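Local coordinates for CLIP-associating protein (Drosophila melanogaster, PDB 4G3A) that tracks microtubule plus ends and stabilises dynamic microtubules during mitotic spindle formation, this chain being its N-terminal TOG-like domain built of HEAT repeats, at residues A[7-10]-A[11-15]; A[111-114]-A[115-119]; A[122-125]-A[126-129]; A[197-200]-A[201-204]. One frame throughout, in Å; residues are numbered along the deposited sequence.

Interaction 1: A[7-10]-A[11-15]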
ATOM      1  N   SER A   7      19.704 -21.030 -10.224  1.00 63.30           N
ATOM      2  CA  SER A   7      20.959 -20.439  -9.764  1.00 61.10           C
ATOM      3  C   SER A   7      21.041 -18.955 -10.100  1.00 55.69           C
ATOM      4  O   SER A   7      21.816 -18.202  -9.492  1.00 49.80           O
ATOM      5  CB  SER A   7      22.150 -21.186 -10.372  1.00 61.02           C
ATOM      6  OG  SER A   7      22.026 -21.278 -11.780  1.00 53.83           O
ATOM      7  N   ASP A   8      20.241 -18.527 -11.069  1.00 52.20           N
ATOM      8  CA  ASP A   8      20.171 -17.103 -11.395  1.00 54.36           C
ATOM      9  C   ASP A   8      18.780 -16.689 -11.856  1.00 48.18           C
ATOM     10  O   ASP A   8      17.883 -17.525 -12.003  1.00 48.20           O
ATOM     11  CB  ASP A   8      21.212 -16.737 -12.451  1.00 56.58           C
ATOM     12  CG  ASP A   8      21.031 -17.509 -13.731  1.00 56.24           C
ATOM     13  OD1 ASP A   8      21.934 -17.451 -14.591  1.00 65.58           O
ATOM     14  OD2 ASP A   8      19.989 -18.179 -13.874  1.00 51.43           O
ATOM     15  N   LEU A   9      18.606 -15.395 -12.087  1.00 46.65           N
ATOM     16  CA  LEU A   9      17.302 -14.876 -12.490  1.00 56.05           C
ATOM     17  C   LEU A   9      16.739 -15.564 -13.735  1.00 53.45           C
ATOM     18  O   LEU A   9      15.571 -15.954 -13.762  1.00 48.24           O
ATOM     19  CB  LEU A   9      17.378 -13.366 -12.707  1.00 56.62           C
ATOM     20  CG  LEU A   9      16.805 -12.483 -11.602  1.00 59.68           C
ATOM     21  CD1 LEU A   9      15.550 -11.822 -12.113  1.00 71.38           C
ATOM     22  CD2 LEU A   9      16.513 -13.282 -10.341  1.00 53.84           C
ATOM     23  N   ASP A  10      17.572 -15.727 -14.760  1.00 49.56           N
ATOM     24  CA  ASP A  10      17.124 -16.360 -15.995  1.00 46.23           C
ATOM     25  C   ASP A  10      16.565 -17.752 -15.725  1.00 53.18           C
ATOM     26  O   ASP A  10      15.561 -18.155 -16.315  1.00 47.41           O
ATOM     27  CB  ASP A  10      18.263 -16.420 -17.016  1.00 67.59           C
ATOM     28  CG  ASP A  10      18.472 -15.096 -17.728  1.00 70.02           C
ATOM     29  OD1 ASP A  10      17.461 -14.443 -18.067  1.00 74.69           O
ATOM     30  OD2 ASP A  10      19.640 -14.713 -17.954  1.00 69.17           O
ATOM     31  N   GLY A  11      17.214 -18.477 -14.820  1.00 53.50           N
ATOM     32  CA  GLY A  11      16.740 -19.781 -14.394  1.00 50.12           C
ATOM     33  C   GLY A  11      15.340 -19.740 -13.798  1.00 50.99           C
ATOM     34  O   GLY A  11      14.499 -20.577 -14.126  1.00 53.33           O
ATOM     35  N   PHE A  12      15.085 -18.776 -12.912  1.00 48.89           N
ATOM     36  CA  PHE A  12      13.754 -18.624 -12.339  1.00 49.21           C
ATOM     37  C   PHE A  12      12.742 -18.306 -13.434  1.00 50.84           C
ATOM     38  O   PHE A  12      11.688 -18.931 -13.523  1.00 51.58           O
ATOM     39  CB  PHE A  12      13.729 -17.515 -11.275  1.00 56.07           C
ATOM     40  CG  PHE A  12      14.268 -17.942  -9.937  1.00 56.86           C
ATOM     41  CD1 PHE A  12      13.496 -18.709  -9.077  1.00 53.81           C
ATOM     42  CD2 PHE A  12      15.542 -17.568  -9.534  1.00 56.33           C
ATOM     43  CE1 PHE A  12      13.990 -19.104  -7.844  1.00 57.58           C
ATOM     44  CE2 PHE A  12      16.041 -17.958  -8.303  1.00 56.72           C
ATOM     45  CZ  PHE A  12      15.265 -18.729  -7.458  1.00 59.90           C
ATOM     46  N   ILE A  13      13.069 -17.322 -14.266  1.00 48.10           N
ATOM     47  CA  ILE A  13      12.170 -16.877 -15.325  1.00 54.66           C
ATOM     48  C   ILE A  13      11.745 -18.035 -16.236  1.00 62.27           C
ATOM     49  O   ILE A  13      10.569 -18.181 -16.562  1.00 67.72           O
ATOM     50  CB  ILE A  13      12.824 -15.774 -16.174  1.00 56.11           C
ATOM     51  CG1 ILE A  13      13.055 -14.516 -15.330  1.00 57.34           C
ATOM     52  CG2 ILE A  13      11.972 -15.468 -17.398  1.00 61.32           C
ATOM     53  CD1 ILE A  13      14.137 -13.601 -15.875  1.00 53.73           C
ATOM     54  N   GLN A  14      12.704 -18.860 -16.635  1.00 61.13           N
ATOM     55  CA  GLN A  14      12.417 -19.959 -17.553  1.00 65.33           C
ATOM     56  C   GLN A  14      11.465 -20.993 -16.953  1.00 64.54           C
ATOM     57  O   GLN A  14      10.578 -21.503 -17.635  1.00 70.31           O
ATOM     58  CB  GLN A  14      13.721 -20.622 -18.011  1.00 77.63           C
ATOM     59  CG  GLN A  14      14.609 -19.698 -18.831  1.00 86.16           C
ATOM     60  CD  GLN A  14      16.066 -20.108 -18.813  1.00 98.03           C
ATOM     61  OE1 GLN A  14      16.475 -20.963 -18.024  1.00104.37           O
ATOM     62  NE2 GLN A  14      16.864 -19.495 -19.683  1.00 98.76           N
ATOM     63  N   GLN A  15      11.640 -21.279 -15.668  1.00 61.36           N
ATOM     64  CA  GLN A  15      10.923 -22.367 -15.020  1.00 66.20           C
ATOM     65  C   GLN A  15       9.549 -21.964 -14.496  1.00 74.54           C
ATOM     66  O   GLN A  15       8.737 -22.824 -14.153  1.00 77.16           O
ATOM     67  CB  GLN A  15      11.767 -22.925 -13.879  1.00 75.41           C
ATOM     68  CG  GLN A  15      11.568 -24.401 -13.641  1.00 88.31           C
ATOM     69  CD  GLN A  15      12.304 -24.885 -12.410  1.00 97.48           C
ATOM     70  OE1 GLN A  15      13.441 -24.481 -12.149  1.00 94.00           O
ATOM     71  NE2 GLN A  15      11.654 -25.753 -11.641  1.00103.94           N
TER
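Asp8 turns its carboxylate forward onto the first turn of helix 9-18, where Asp8 OD2 accepts from Gly11 N at 2.9 Å. This is the N-cap bond. With chi1 at 59°, CG sits between the backbone N and the carbonyl carbon, and the carboxylate can curl round to meet the amide almost head-on. With an alanine in place of Asp8, Gly11 N would probably lose its side-chain acceptor and the helix start would be likelier to fray. Asp8 O accepts from Phe12 N at 3.2 Å, and Phe12 CD2 lies 3.4 Å from the same Asp8 O. Leu9 CA comes at the edge of the Phe12 ring, near its plane. An asparagine-or-aspartate cap of this sort opens many helices; here it opens the first one of a TOG-like domain, an all-helical array of HEAT repeats. Leu9 CD1 and Ile13 CD1, one turn apart, meet at 4.4 Å on the side facing helix 47-58, while Phe12 packs on Leu27 and Leu31 of helix 21-36; bulky apolar residues suit both faces. Asp10 runs alongside Ile13, its OD1 bonded to Thr45 N. Gln14, its chain extended beyond CG, runs past the Asp10 carbonyl, with Gln14 CG 3.1 Å from Asp10 O.

Interaction 2: A[111-114]-A[115-119]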
ATOM      1  N   GLN A 111       0.823  -3.831   1.906  1.00 27.73           N
ATOM      2  CA  GLN A 111       1.095  -2.526   2.509  1.00 25.05           C
ATOM      3  C   GLN A 111       2.607  -2.291   2.501  1.00 28.45           C
ATOM      4  O   GLN A 111       3.093  -1.192   2.233  1.00 28.06           O
ATOM      5  CB  GLN A 111       0.553  -2.477   3.941  1.00 29.08           C
ATOM      6  CG  GLN A 111      -0.970  -2.278   4.057  1.00 28.53           C
ATOM      7  CD  GLN A 111      -1.387  -0.827   3.891  1.00 29.73           C
ATOM      8  OE1 GLN A 111      -0.636  -0.005   3.354  1.00 25.76           O
ATOM      9  NE2 GLN A 111      -2.597  -0.503   4.343  1.00 27.12           N
ATOM     10  N   LEU A 112       3.360  -3.348   2.775  1.00 26.22           N
ATOM     11  CA  LEU A 112       4.813  -3.222   2.819  1.00 30.55           C
ATOM     12  C   LEU A 112       5.387  -2.893   1.429  1.00 25.43           C
ATOM     13  O   LEU A 112       6.282  -2.065   1.307  1.00 31.83           O
ATOM     14  CB  LEU A 112       5.445  -4.482   3.432  1.00 31.97           C
ATOM     15  CG  LEU A 112       6.969  -4.546   3.575  1.00 40.73           C
ATOM     16  CD1 LEU A 112       7.570  -3.230   4.064  1.00 41.20           C
ATOM     17  CD2 LEU A 112       7.361  -5.697   4.492  1.00 48.45           C
ATOM     18  N   LEU A 113       4.860  -3.519   0.382  1.00 28.69           N
ATOM     19  CA  LEU A 113       5.242  -3.161  -0.986  1.00 23.51           C
ATOM     20  C   LEU A 113       5.020  -1.672  -1.251  1.00 28.36           C
ATOM     21  O   LEU A 113       5.866  -0.999  -1.869  1.00 26.06           O
ATOM     22  CB  LEU A 113       4.454  -4.005  -2.014  1.00 24.54           C
ATOM     23  CG  LEU A 113       4.812  -3.818  -3.495  1.00 27.53           C
ATOM     24  CD1 LEU A 113       4.411  -5.056  -4.373  1.00 23.16           C
ATOM     25  CD2 LEU A 113       4.212  -2.534  -4.064  1.00 31.49           C
ATOM     26  N   LEU A 114       3.877  -1.155  -0.795  1.00 30.63           N
ATOM     27  CA  LEU A 114       3.584   0.268  -0.957  1.00 23.58           C
ATOM     28  C   LEU A 114       4.601   1.136  -0.205  1.00 24.66           C
ATOM     29  O   LEU A 114       5.100   2.116  -0.741  1.00 21.54           O
ATOM     30  CB  LEU A 114       2.151   0.606  -0.511  1.00 27.20           C
ATOM     31  CG  LEU A 114       1.023  -0.063  -1.306  1.00 24.07           C
ATOM     32  CD1 LEU A 114      -0.329   0.274  -0.684  1.00 22.94           C
ATOM     33  CD2 LEU A 114       1.075   0.355  -2.766  1.00 23.52           C
ATOM     34  N   ARG A 115       4.919   0.779   1.032  1.00 27.90           N
ATOM     35  CA  ARG A 115       5.922   1.548   1.772  1.00 28.43           C
ATOM     36  C   ARG A 115       7.299   1.468   1.093  1.00 32.58           C
ATOM     37  O   ARG A 115       8.050   2.447   1.061  1.00 30.31           O
ATOM     38  CB  ARG A 115       5.980   1.095   3.235  1.00 23.42           C
ATOM     39  CG  ARG A 115       4.684   1.397   4.009  1.00 29.18           C
ATOM     40  CD  ARG A 115       4.897   1.353   5.528  1.00 33.43           C
ATOM     41  NE  ARG A 115       5.269   0.022   6.002  1.00 36.67           N
ATOM     42  CZ  ARG A 115       4.391  -0.925   6.320  1.00 43.17           C
ATOM     43  NH1 ARG A 115       3.090  -0.693   6.205  1.00 38.79           N
ATOM     44  NH2 ARG A 115       4.805  -2.107   6.750  1.00 38.06           N
ATOM     45  N   ASP A 116       7.620   0.302   0.537  1.00 29.29           N
ATOM     46  CA  ASP A 116       8.897   0.120  -0.151  1.00 29.81           C
ATOM     47  C   ASP A 116       9.008   1.018  -1.385  1.00 24.42           C
ATOM     48  O   ASP A 116      10.063   1.594  -1.641  1.00 26.32           O
ATOM     49  CB  ASP A 116       9.133  -1.354  -0.512  1.00 30.38           C
ATOM     50  CG  ASP A 116       9.433  -2.222   0.707  1.00 35.29           C
ATOM     51  OD1 ASP A 116       9.938  -1.705   1.731  1.00 35.48           O
ATOM     52  OD2 ASP A 116       9.162  -3.435   0.639  1.00 38.09           O
ATOM     53  N   LEU A 117       7.921   1.160  -2.136  1.00 24.32           N
ATOM     54  CA  LEU A 117       7.911   2.080  -3.275  1.00 25.27           C
ATOM     55  C   LEU A 117       8.356   3.489  -2.875  1.00 32.95           C
ATOM     56  O   LEU A 117       9.075   4.168  -3.610  1.00 29.94           O
ATOM     57  CB  LEU A 117       6.516   2.150  -3.908  1.00 26.62           C
ATOM     58  CG  LEU A 117       5.952   0.942  -4.666  1.00 25.00           C
ATOM     59  CD1 LEU A 117       4.477   1.149  -5.003  1.00 28.74           C
ATOM     60  CD2 LEU A 117       6.754   0.668  -5.956  1.00 28.22           C
HETATM   61  N   MSE A 118       7.910   3.931  -1.707  1.00 32.29           N
HETATM   62  CA  MSE A 118       8.212   5.274  -1.244  1.00 30.94           C
HETATM   63  C   MSE A 118       9.592   5.325  -0.596  1.00 31.68           C
HETATM   64  O   MSE A 118      10.383   6.213  -0.884  1.00 36.06           O
HETATM   65  CB  MSE A 118       7.132   5.749  -0.264  1.00 26.35           C
HETATM   66  CG  MSE A 118       5.773   5.909  -0.919  1.00 28.41           C
HETATM   67 SE   MSE A 118       4.442   6.642   0.347  1.00 33.37          SE
HETATM   68  CE  MSE A 118       4.114   5.007   1.342  1.00 26.95           C
ATOM     69  N   GLU A 119       9.890   4.368   0.272  1.00 30.82           N
ATOM     70  CA  GLU A 119      11.174   4.395   0.964  1.00 33.11           C
ATOM     71  C   GLU A 119      12.330   4.323  -0.037  1.00 33.57           C
ATOM     72  O   GLU A 119      13.326   5.030   0.102  1.00 36.96           O
ATOM     73  CB  GLU A 119      11.288   3.265   1.992  1.00 36.05           C
ATOM     74  CG  GLU A 119      12.585   3.328   2.806  1.00 43.69           C
ATOM     75  CD  GLU A 119      12.634   2.332   3.964  1.00 53.43           C
ATOM     76  OE1 GLU A 119      11.620   1.654   4.232  1.00 51.93           O
ATOM     77  OE2 GLU A 119      13.698   2.239   4.614  1.00 52.49           O
TER
HETATM   78  O   HOH W   1       1.470   1.338   4.761  1.00 28.64           O
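Arg115 folds its side chain back over the preceding turn of helix 104-119, laying one guanidinium face above Gln111 O and Leu112 CA, both toward the rim of the group. The chain bends at chi3 (-64°), which brings Arg115 NH1 to 3.8 Å from Gln111 CB and Arg115 NH2 to 4.0 Å from Leu112 CD1. A water in the guanidinium plane accepts from Arg115 NH1 at 3.0 Å and donates to Gln111 OE1, tying the two side chains together. On the next face of the helix, Leu112 slants across the Asp116 carboxylate, with Leu112 CD1 3.7 Å from Asp116 OD1. The innermost face is purely apolar: Leu117 CD1 meets Leu113 CD2 at 3.8 Å and Leu114 CD2 at 4.1 Å, branched leucines filling the space between helices. Further out, Leu113 and Leu117 pack on helix 63-80, and Leu114 and Leu117 on helix 88-98, the usual stacking of HEAT-repeat helices; this stretch belongs to HEAT 2. Thr151 and Glu147 of helix 142-159 hold the amide of buried Gln111, and Ser74 bonds Asp116 OD2. Flanking helices thus supply partners for the Gln111 amide and for Asp116 OD2, and the water probably lets the arginine share that amide's oxygen without direct contact.

Interaction 3: A[122-125]-A[126-129]; sequences VLPP and QALI
Pro124 O accepts from Leu128 N at 3.1 Å, met nearly along its C=O direction. The next carbonyl, Pro125 O, receives Ile129 N at 3.0 Å, with an almost straight N-H...O angle of 173°. These bonds start the first turn of helix 125-136, with Pro124 in the N-cap position, where it offers its carbonyl O. Pro125, the first helical residue, suits the opening of a helix: it has no N-H to give, and the first turn asks none of it, while its ring restricts phi to a value that helix geometry accepts. The turn joins helix 104-119 of HEAT 2 to the helix that follows it in the TOG-like array. Leu123, just ahead of the prolines, reaches forward over this turn. Its chi1 of 37° sets CG between the backbone N and the carbonyl carbon, and both methyls then lie on Leu128: Leu123 CD1 is 3.7 Å from Leu128 CB, the two side chains crossing at about a right angle, and Leu123 CD2 is 3.8 Å from Leu128 N. Leu123 CD2 also comes 4.0 Å from Ala127 CB. The small methyl of Ala127 fits beside the pyrrolidine ring, Ala127 CB meeting Pro124 CD at 3.8 Å. Leu128 and Pro125 pack against Met118 of helix 104-119, and Ile129 leans on Thr151, Ile152 and Ala155 of helix 142-159. Gln126, bent at chi2, directs its amide to Ser165 N and to Asp130.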
ATOM      1  N   VAL A 122      10.916   4.949  -5.593  1.00 32.17           N
ATOM      2  CA  VAL A 122      10.344   4.625  -6.892  1.00 31.93           C
ATOM      3  C   VAL A 122       9.584   5.844  -7.392  1.00 36.65           C
ATOM      4  O   VAL A 122       9.699   6.226  -8.555  1.00 37.69           O
ATOM      5  CB  VAL A 122       9.403   3.422  -6.815  1.00 29.92           C
ATOM      6  CG1 VAL A 122       8.760   3.173  -8.160  1.00 28.80           C
ATOM      7  CG2 VAL A 122      10.163   2.203  -6.358  1.00 29.31           C
ATOM      8  N   LEU A 123       8.804   6.444  -6.494  1.00 29.24           N
ATOM      9  CA  LEU A 123       8.123   7.711  -6.740  1.00 32.72           C
ATOM     10  C   LEU A 123       7.916   8.432  -5.408  1.00 35.86           C
ATOM     11  O   LEU A 123       7.937   7.801  -4.349  1.00 34.34           O
ATOM     12  CB  LEU A 123       6.764   7.509  -7.430  1.00 35.75           C
ATOM     13  CG  LEU A 123       5.825   6.333  -7.119  1.00 47.15           C
ATOM     14  CD1 LEU A 123       5.902   5.841  -5.687  1.00 53.07           C
ATOM     15  CD2 LEU A 123       4.396   6.695  -7.508  1.00 32.09           C
ATOM     16  N   PRO A 124       7.716   9.753  -5.459  1.00 37.02           N
ATOM     17  CA  PRO A 124       7.533  10.539  -4.237  1.00 38.84           C
ATOM     18  C   PRO A 124       6.290  10.107  -3.469  1.00 32.17           C
ATOM     19  O   PRO A 124       5.326   9.632  -4.078  1.00 29.36           O
ATOM     20  CB  PRO A 124       7.361  11.970  -4.763  1.00 40.18           C
ATOM     21  CG  PRO A 124       7.958  11.962  -6.130  1.00 45.92           C
ATOM     22  CD  PRO A 124       7.675  10.594  -6.668  1.00 43.31           C
ATOM     23  N   PRO A 125       6.314  10.266  -2.135  1.00 33.13           N
ATOM     24  CA  PRO A 125       5.148   9.876  -1.329  1.00 30.98           C
ATOM     25  C   PRO A 125       3.854  10.536  -1.801  1.00 26.62           C
ATOM     26  O   PRO A 125       2.820   9.862  -1.857  1.00 26.97           O
ATOM     27  CB  PRO A 125       5.522  10.333   0.084  1.00 33.58           C
ATOM     28  CG  PRO A 125       7.039  10.266   0.102  1.00 33.97           C
ATOM     29  CD  PRO A 125       7.458  10.684  -1.300  1.00 33.17           C
ATOM     30  N   GLN A 126       3.895  11.815  -2.154  1.00 27.29           N
ATOM     31  CA  GLN A 126       2.664  12.468  -2.591  1.00 26.31           C
ATOM     32  C   GLN A 126       2.120  11.810  -3.854  1.00 28.46           C
ATOM     33  O   GLN A 126       0.913  11.609  -3.980  1.00 27.72           O
ATOM     34  CB  GLN A 126       2.859  13.968  -2.825  1.00 30.94           C
ATOM     35  CG  GLN A 126       1.559  14.694  -3.042  1.00 33.91           C
ATOM     36  CD  GLN A 126       0.883  15.068  -1.730  1.00 38.77           C
ATOM     37  OE1 GLN A 126       1.486  15.714  -0.881  1.00 38.74           O
ATOM     38  NE2 GLN A 126      -0.373  14.668  -1.567  1.00 33.05           N
ATOM     39  N   ALA A 127       3.016  11.475  -4.782  1.00 28.17           N
ATOM     40  CA  ALA A 127       2.620  10.826  -6.031  1.00 28.56           C
ATOM     41  C   ALA A 127       1.906   9.496  -5.794  1.00 32.66           C
ATOM     42  O   ALA A 127       0.852   9.230  -6.382  1.00 32.36           O
ATOM     43  CB  ALA A 127       3.838  10.623  -6.948  1.00 37.89           C
ATOM     44  N   LEU A 128       2.483   8.652  -4.944  1.00 28.78           N
ATOM     45  CA  LEU A 128       1.875   7.358  -4.648  1.00 20.95           C
ATOM     46  C   LEU A 128       0.543   7.474  -3.919  1.00 25.02           C
ATOM     47  O   LEU A 128      -0.423   6.799  -4.260  1.00 23.87           O
ATOM     48  CB  LEU A 128       2.800   6.472  -3.820  1.00 25.81           C
ATOM     49  CG  LEU A 128       2.189   5.082  -3.563  1.00 29.46           C
ATOM     50  CD1 LEU A 128       1.831   4.384  -4.880  1.00 25.80           C
ATOM     51  CD2 LEU A 128       3.107   4.188  -2.725  1.00 27.35           C
ATOM     52  N   ILE A 129       0.488   8.301  -2.883  1.00 25.75           N
ATOM     53  CA  ILE A 129      -0.766   8.391  -2.134  1.00 28.02           C
ATOM     54  C   ILE A 129      -1.891   8.933  -3.033  1.00 22.16           C
ATOM     55  O   ILE A 129      -3.009   8.409  -3.021  1.00 23.21           O
ATOM     56  CB  ILE A 129      -0.624   9.219  -0.831  1.00 27.62           C
ATOM     57  CG1 ILE A 129       0.464   8.631   0.069  1.00 24.83           C
ATOM     58  CG2 ILE A 129      -1.962   9.295  -0.097  1.00 24.41           C
ATOM     59  CD1 ILE A 129       0.261   7.176   0.432  1.00 25.77           C
TER

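Interaction 4: A[197-200]-A[201-204]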
ATOM      1  N   LYS A 197      -2.351  15.116  14.645  1.00 38.47           N
ATOM      2  CA  LYS A 197      -1.033  15.085  15.273  1.00 36.17           C
ATOM      3  C   LYS A 197       0.012  15.845  14.464  1.00 35.29           C
ATOM      4  O   LYS A 197       0.951  16.400  15.032  1.00 37.63           O
ATOM      5  CB  LYS A 197      -0.585  13.655  15.551  1.00 40.44           C
ATOM      6  CG  LYS A 197      -1.389  12.971  16.640  1.00 37.57           C
ATOM      7  CD  LYS A 197      -1.092  11.481  16.685  1.00 40.04           C
ATOM      8  CE  LYS A 197      -2.047  10.767  17.631  1.00 40.33           C
ATOM      9  NZ  LYS A 197      -1.815   9.297  17.633  1.00 47.35           N
ATOM     10  N   HIS A 198      -0.155  15.881  13.144  1.00 30.30           N
ATOM     11  CA  HIS A 198       0.821  16.527  12.269  1.00 36.41           C
ATOM     12  C   HIS A 198       0.439  17.966  11.960  1.00 38.88           C
ATOM     13  O   HIS A 198       1.293  18.835  11.808  1.00 40.96           O
ATOM     14  CB  HIS A 198       0.970  15.744  10.960  1.00 34.27           C
ATOM     15  CG  HIS A 198       1.661  14.432  11.124  1.00 34.91           C
ATOM     16  ND1 HIS A 198       2.992  14.247  10.843  1.00 34.08           N
ATOM     17  CD2 HIS A 198       1.204  13.229  11.570  1.00 33.13           C
ATOM     18  CE1 HIS A 198       3.338  12.998  11.106  1.00 37.13           C
ATOM     19  NE2 HIS A 198       2.257  12.365  11.550  1.00 34.49           N
ATOM     20  N   VAL A 199      -0.860  18.205  11.872  1.00 30.81           N
ATOM     21  CA  VAL A 199      -1.387  19.451  11.340  1.00 38.32           C
ATOM     22  C   VAL A 199      -1.781  20.454  12.442  1.00 38.86           C
ATOM     23  O   VAL A 199      -1.676  21.665  12.261  1.00 43.49           O
ATOM     24  CB  VAL A 199      -2.560  19.145  10.390  1.00 46.62           C
ATOM     25  CG1 VAL A 199      -3.443  20.354  10.182  1.00 51.88           C
ATOM     26  CG2 VAL A 199      -2.019  18.622   9.060  1.00 46.68           C
ATOM     27  N   GLY A 200      -2.216  19.952  13.585  1.00 34.02           N
ATOM     28  CA  GLY A 200      -2.525  20.833  14.699  1.00 36.18           C
ATOM     29  C   GLY A 200      -3.909  21.453  14.617  1.00 38.31           C
ATOM     30  O   GLY A 200      -4.764  21.011  13.846  1.00 36.65           O
ATOM     31  N   ASP A 201      -4.124  22.493  15.419  1.00 33.30           N
ATOM     32  CA  ASP A 201      -5.467  23.006  15.669  1.00 32.46           C
ATOM     33  C   ASP A 201      -6.146  23.666  14.470  1.00 30.99           C
ATOM     34  O   ASP A 201      -7.360  23.869  14.490  1.00 34.86           O
ATOM     35  CB  ASP A 201      -5.462  23.953  16.872  1.00 41.66           C
ATOM     36  CG  ASP A 201      -5.149  23.238  18.169  1.00 44.90           C
ATOM     37  OD1 ASP A 201      -5.875  22.278  18.518  1.00 35.58           O
ATOM     38  OD2 ASP A 201      -4.175  23.643  18.841  1.00 48.28           O
ATOM     39  N   ARG A 202      -5.378  23.987  13.430  1.00 40.95           N
ATOM     40  CA  ARG A 202      -5.944  24.576  12.220  1.00 44.74           C
ATOM     41  C   ARG A 202      -6.902  23.593  11.549  1.00 50.99           C
ATOM     42  O   ARG A 202      -7.679  23.975  10.669  1.00 47.75           O
ATOM     43  CB  ARG A 202      -4.848  24.979  11.230  1.00 48.23           C
ATOM     44  CG  ARG A 202      -4.383  23.842  10.334  1.00 67.48           C
ATOM     45  CD  ARG A 202      -3.690  24.349   9.073  1.00 83.09           C
ATOM     46  NE  ARG A 202      -2.292  24.703   9.309  1.00 94.77           N
ATOM     47  CZ  ARG A 202      -1.478  25.199   8.381  1.00102.50           C
ATOM     48  NH1 ARG A 202      -1.920  25.406   7.147  1.00106.01           N
ATOM     49  NH2 ARG A 202      -0.219  25.491   8.688  1.00101.60           N
ATOM     50  N   LEU A 203      -6.842  22.329  11.961  1.00 45.79           N
ATOM     51  CA  LEU A 203      -7.717  21.301  11.397  1.00 40.51           C
ATOM     52  C   LEU A 203      -9.158  21.516  11.859  1.00 35.35           C
ATOM     53  O   LEU A 203     -10.102  21.175  11.146  1.00 32.93           O
ATOM     54  CB  LEU A 203      -7.230  19.905  11.797  1.00 32.29           C
ATOM     55  CG  LEU A 203      -8.070  18.720  11.306  1.00 33.17           C
ATOM     56  CD1 LEU A 203      -8.144  18.718   9.796  1.00 30.23           C
ATOM     57  CD2 LEU A 203      -7.511  17.397  11.806  1.00 30.65           C
ATOM     58  N   ARG A 204      -9.320  22.115  13.045  1.00 27.82           N
ATOM     59  CA  ARG A 204     -10.643  22.274  13.653  1.00 30.93           C
ATOM     60  C   ARG A 204     -11.604  23.140  12.826  1.00 35.66           C
ATOM     61  O   ARG A 204     -12.721  22.707  12.528  1.00 36.81           O
ATOM     62  CB  ARG A 204     -10.517  22.771  15.109  1.00 37.77           C
ATOM     63  CG  ARG A 204      -9.338  22.131  15.850  1.00 44.75           C
ATOM     64  CD  ARG A 204      -9.142  22.654  17.288  1.00 40.45           C
ATOM     65  NE  ARG A 204      -9.963  21.883  18.208  1.00 57.15           N
ATOM     66  CZ  ARG A 204      -9.495  21.096  19.167  1.00 46.31           C
ATOM     67  NH1 ARG A 204      -8.197  20.992  19.380  1.00 36.19           N
ATOM     68  NH2 ARG A 204     -10.344  20.431  19.933  1.00 48.88           N
TER
HETATM   69  O   HOH W   2      -2.458  24.402  13.276  0.84 36.10           O
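The closest side-chain approach is Val199 CG1 to Arg202 CG, 3.6 Å, where the two side chains cross at about a right angle. Val199 CG1 also approaches Leu203 CB at 4.1 Å, so the last residue of helix 182-199 packs against the turn that follows it. Leu203 carries the contact inward: buried, it lies against Tyr196 and against Phe225 of helix 215-229, a place for a branched apolar residue. Between Val199 and Asp201, Gly200 turns the chain with phi at 82°, an angle at which a beta carbon would run into the carbonyl oxygen of Val199. Gly200 O then accepts from Leu203 N at 3.1 Å. The positive phi marks the helix's C-terminal end, after which a short 3-10 turn leads into helix 203-208 at the close of HEAT 3. The outer side is looser. A water donates to Val199 O at 3.0 Å and accepts from Arg202 N, bridging two backbone groups that do not bond directly, and Arg202 is poorly ordered. Charges pair instead on the flank of Asp201: Asp201 OD1 takes Arg204 NH1 at 2.8 Å within the guanidinium plane, and Tyr196 OH bonds the same oxygen, while OD2 pairs with Lys229. Replacing Asp201 by alanine would probably cost Arg204 NH1 and Tyr196 OH their common oxygen and Lys229 its carboxylate partner. Arg204 is also held by Glu222 and Asp226 through its other nitrogens.

How the interactions relate
Interactions 2 and 3 are neighbours, on consecutive helices 104-119 and 125-136: Leu117 O lies 2.8 Å from Val122 N, a probable hydrogen bond, and Leu128 CD2 packs on Met118 CG at 3.7 Å. Interaction 2 is the core contact, near the chain's centre, and relies on leucines that face neighbouring helices, with buried polar groups partnered by flanking helices. Interaction 3 is partly buried and mixes proline-led helix initiation with apolar packing. Interactions 1 and 4 occupy opposite ends of the array, with centres about 51 Å apart. The first starts a helix through a carboxylate cap; interaction 4, at the surface, ends one through glycine and adds salt bridges and water.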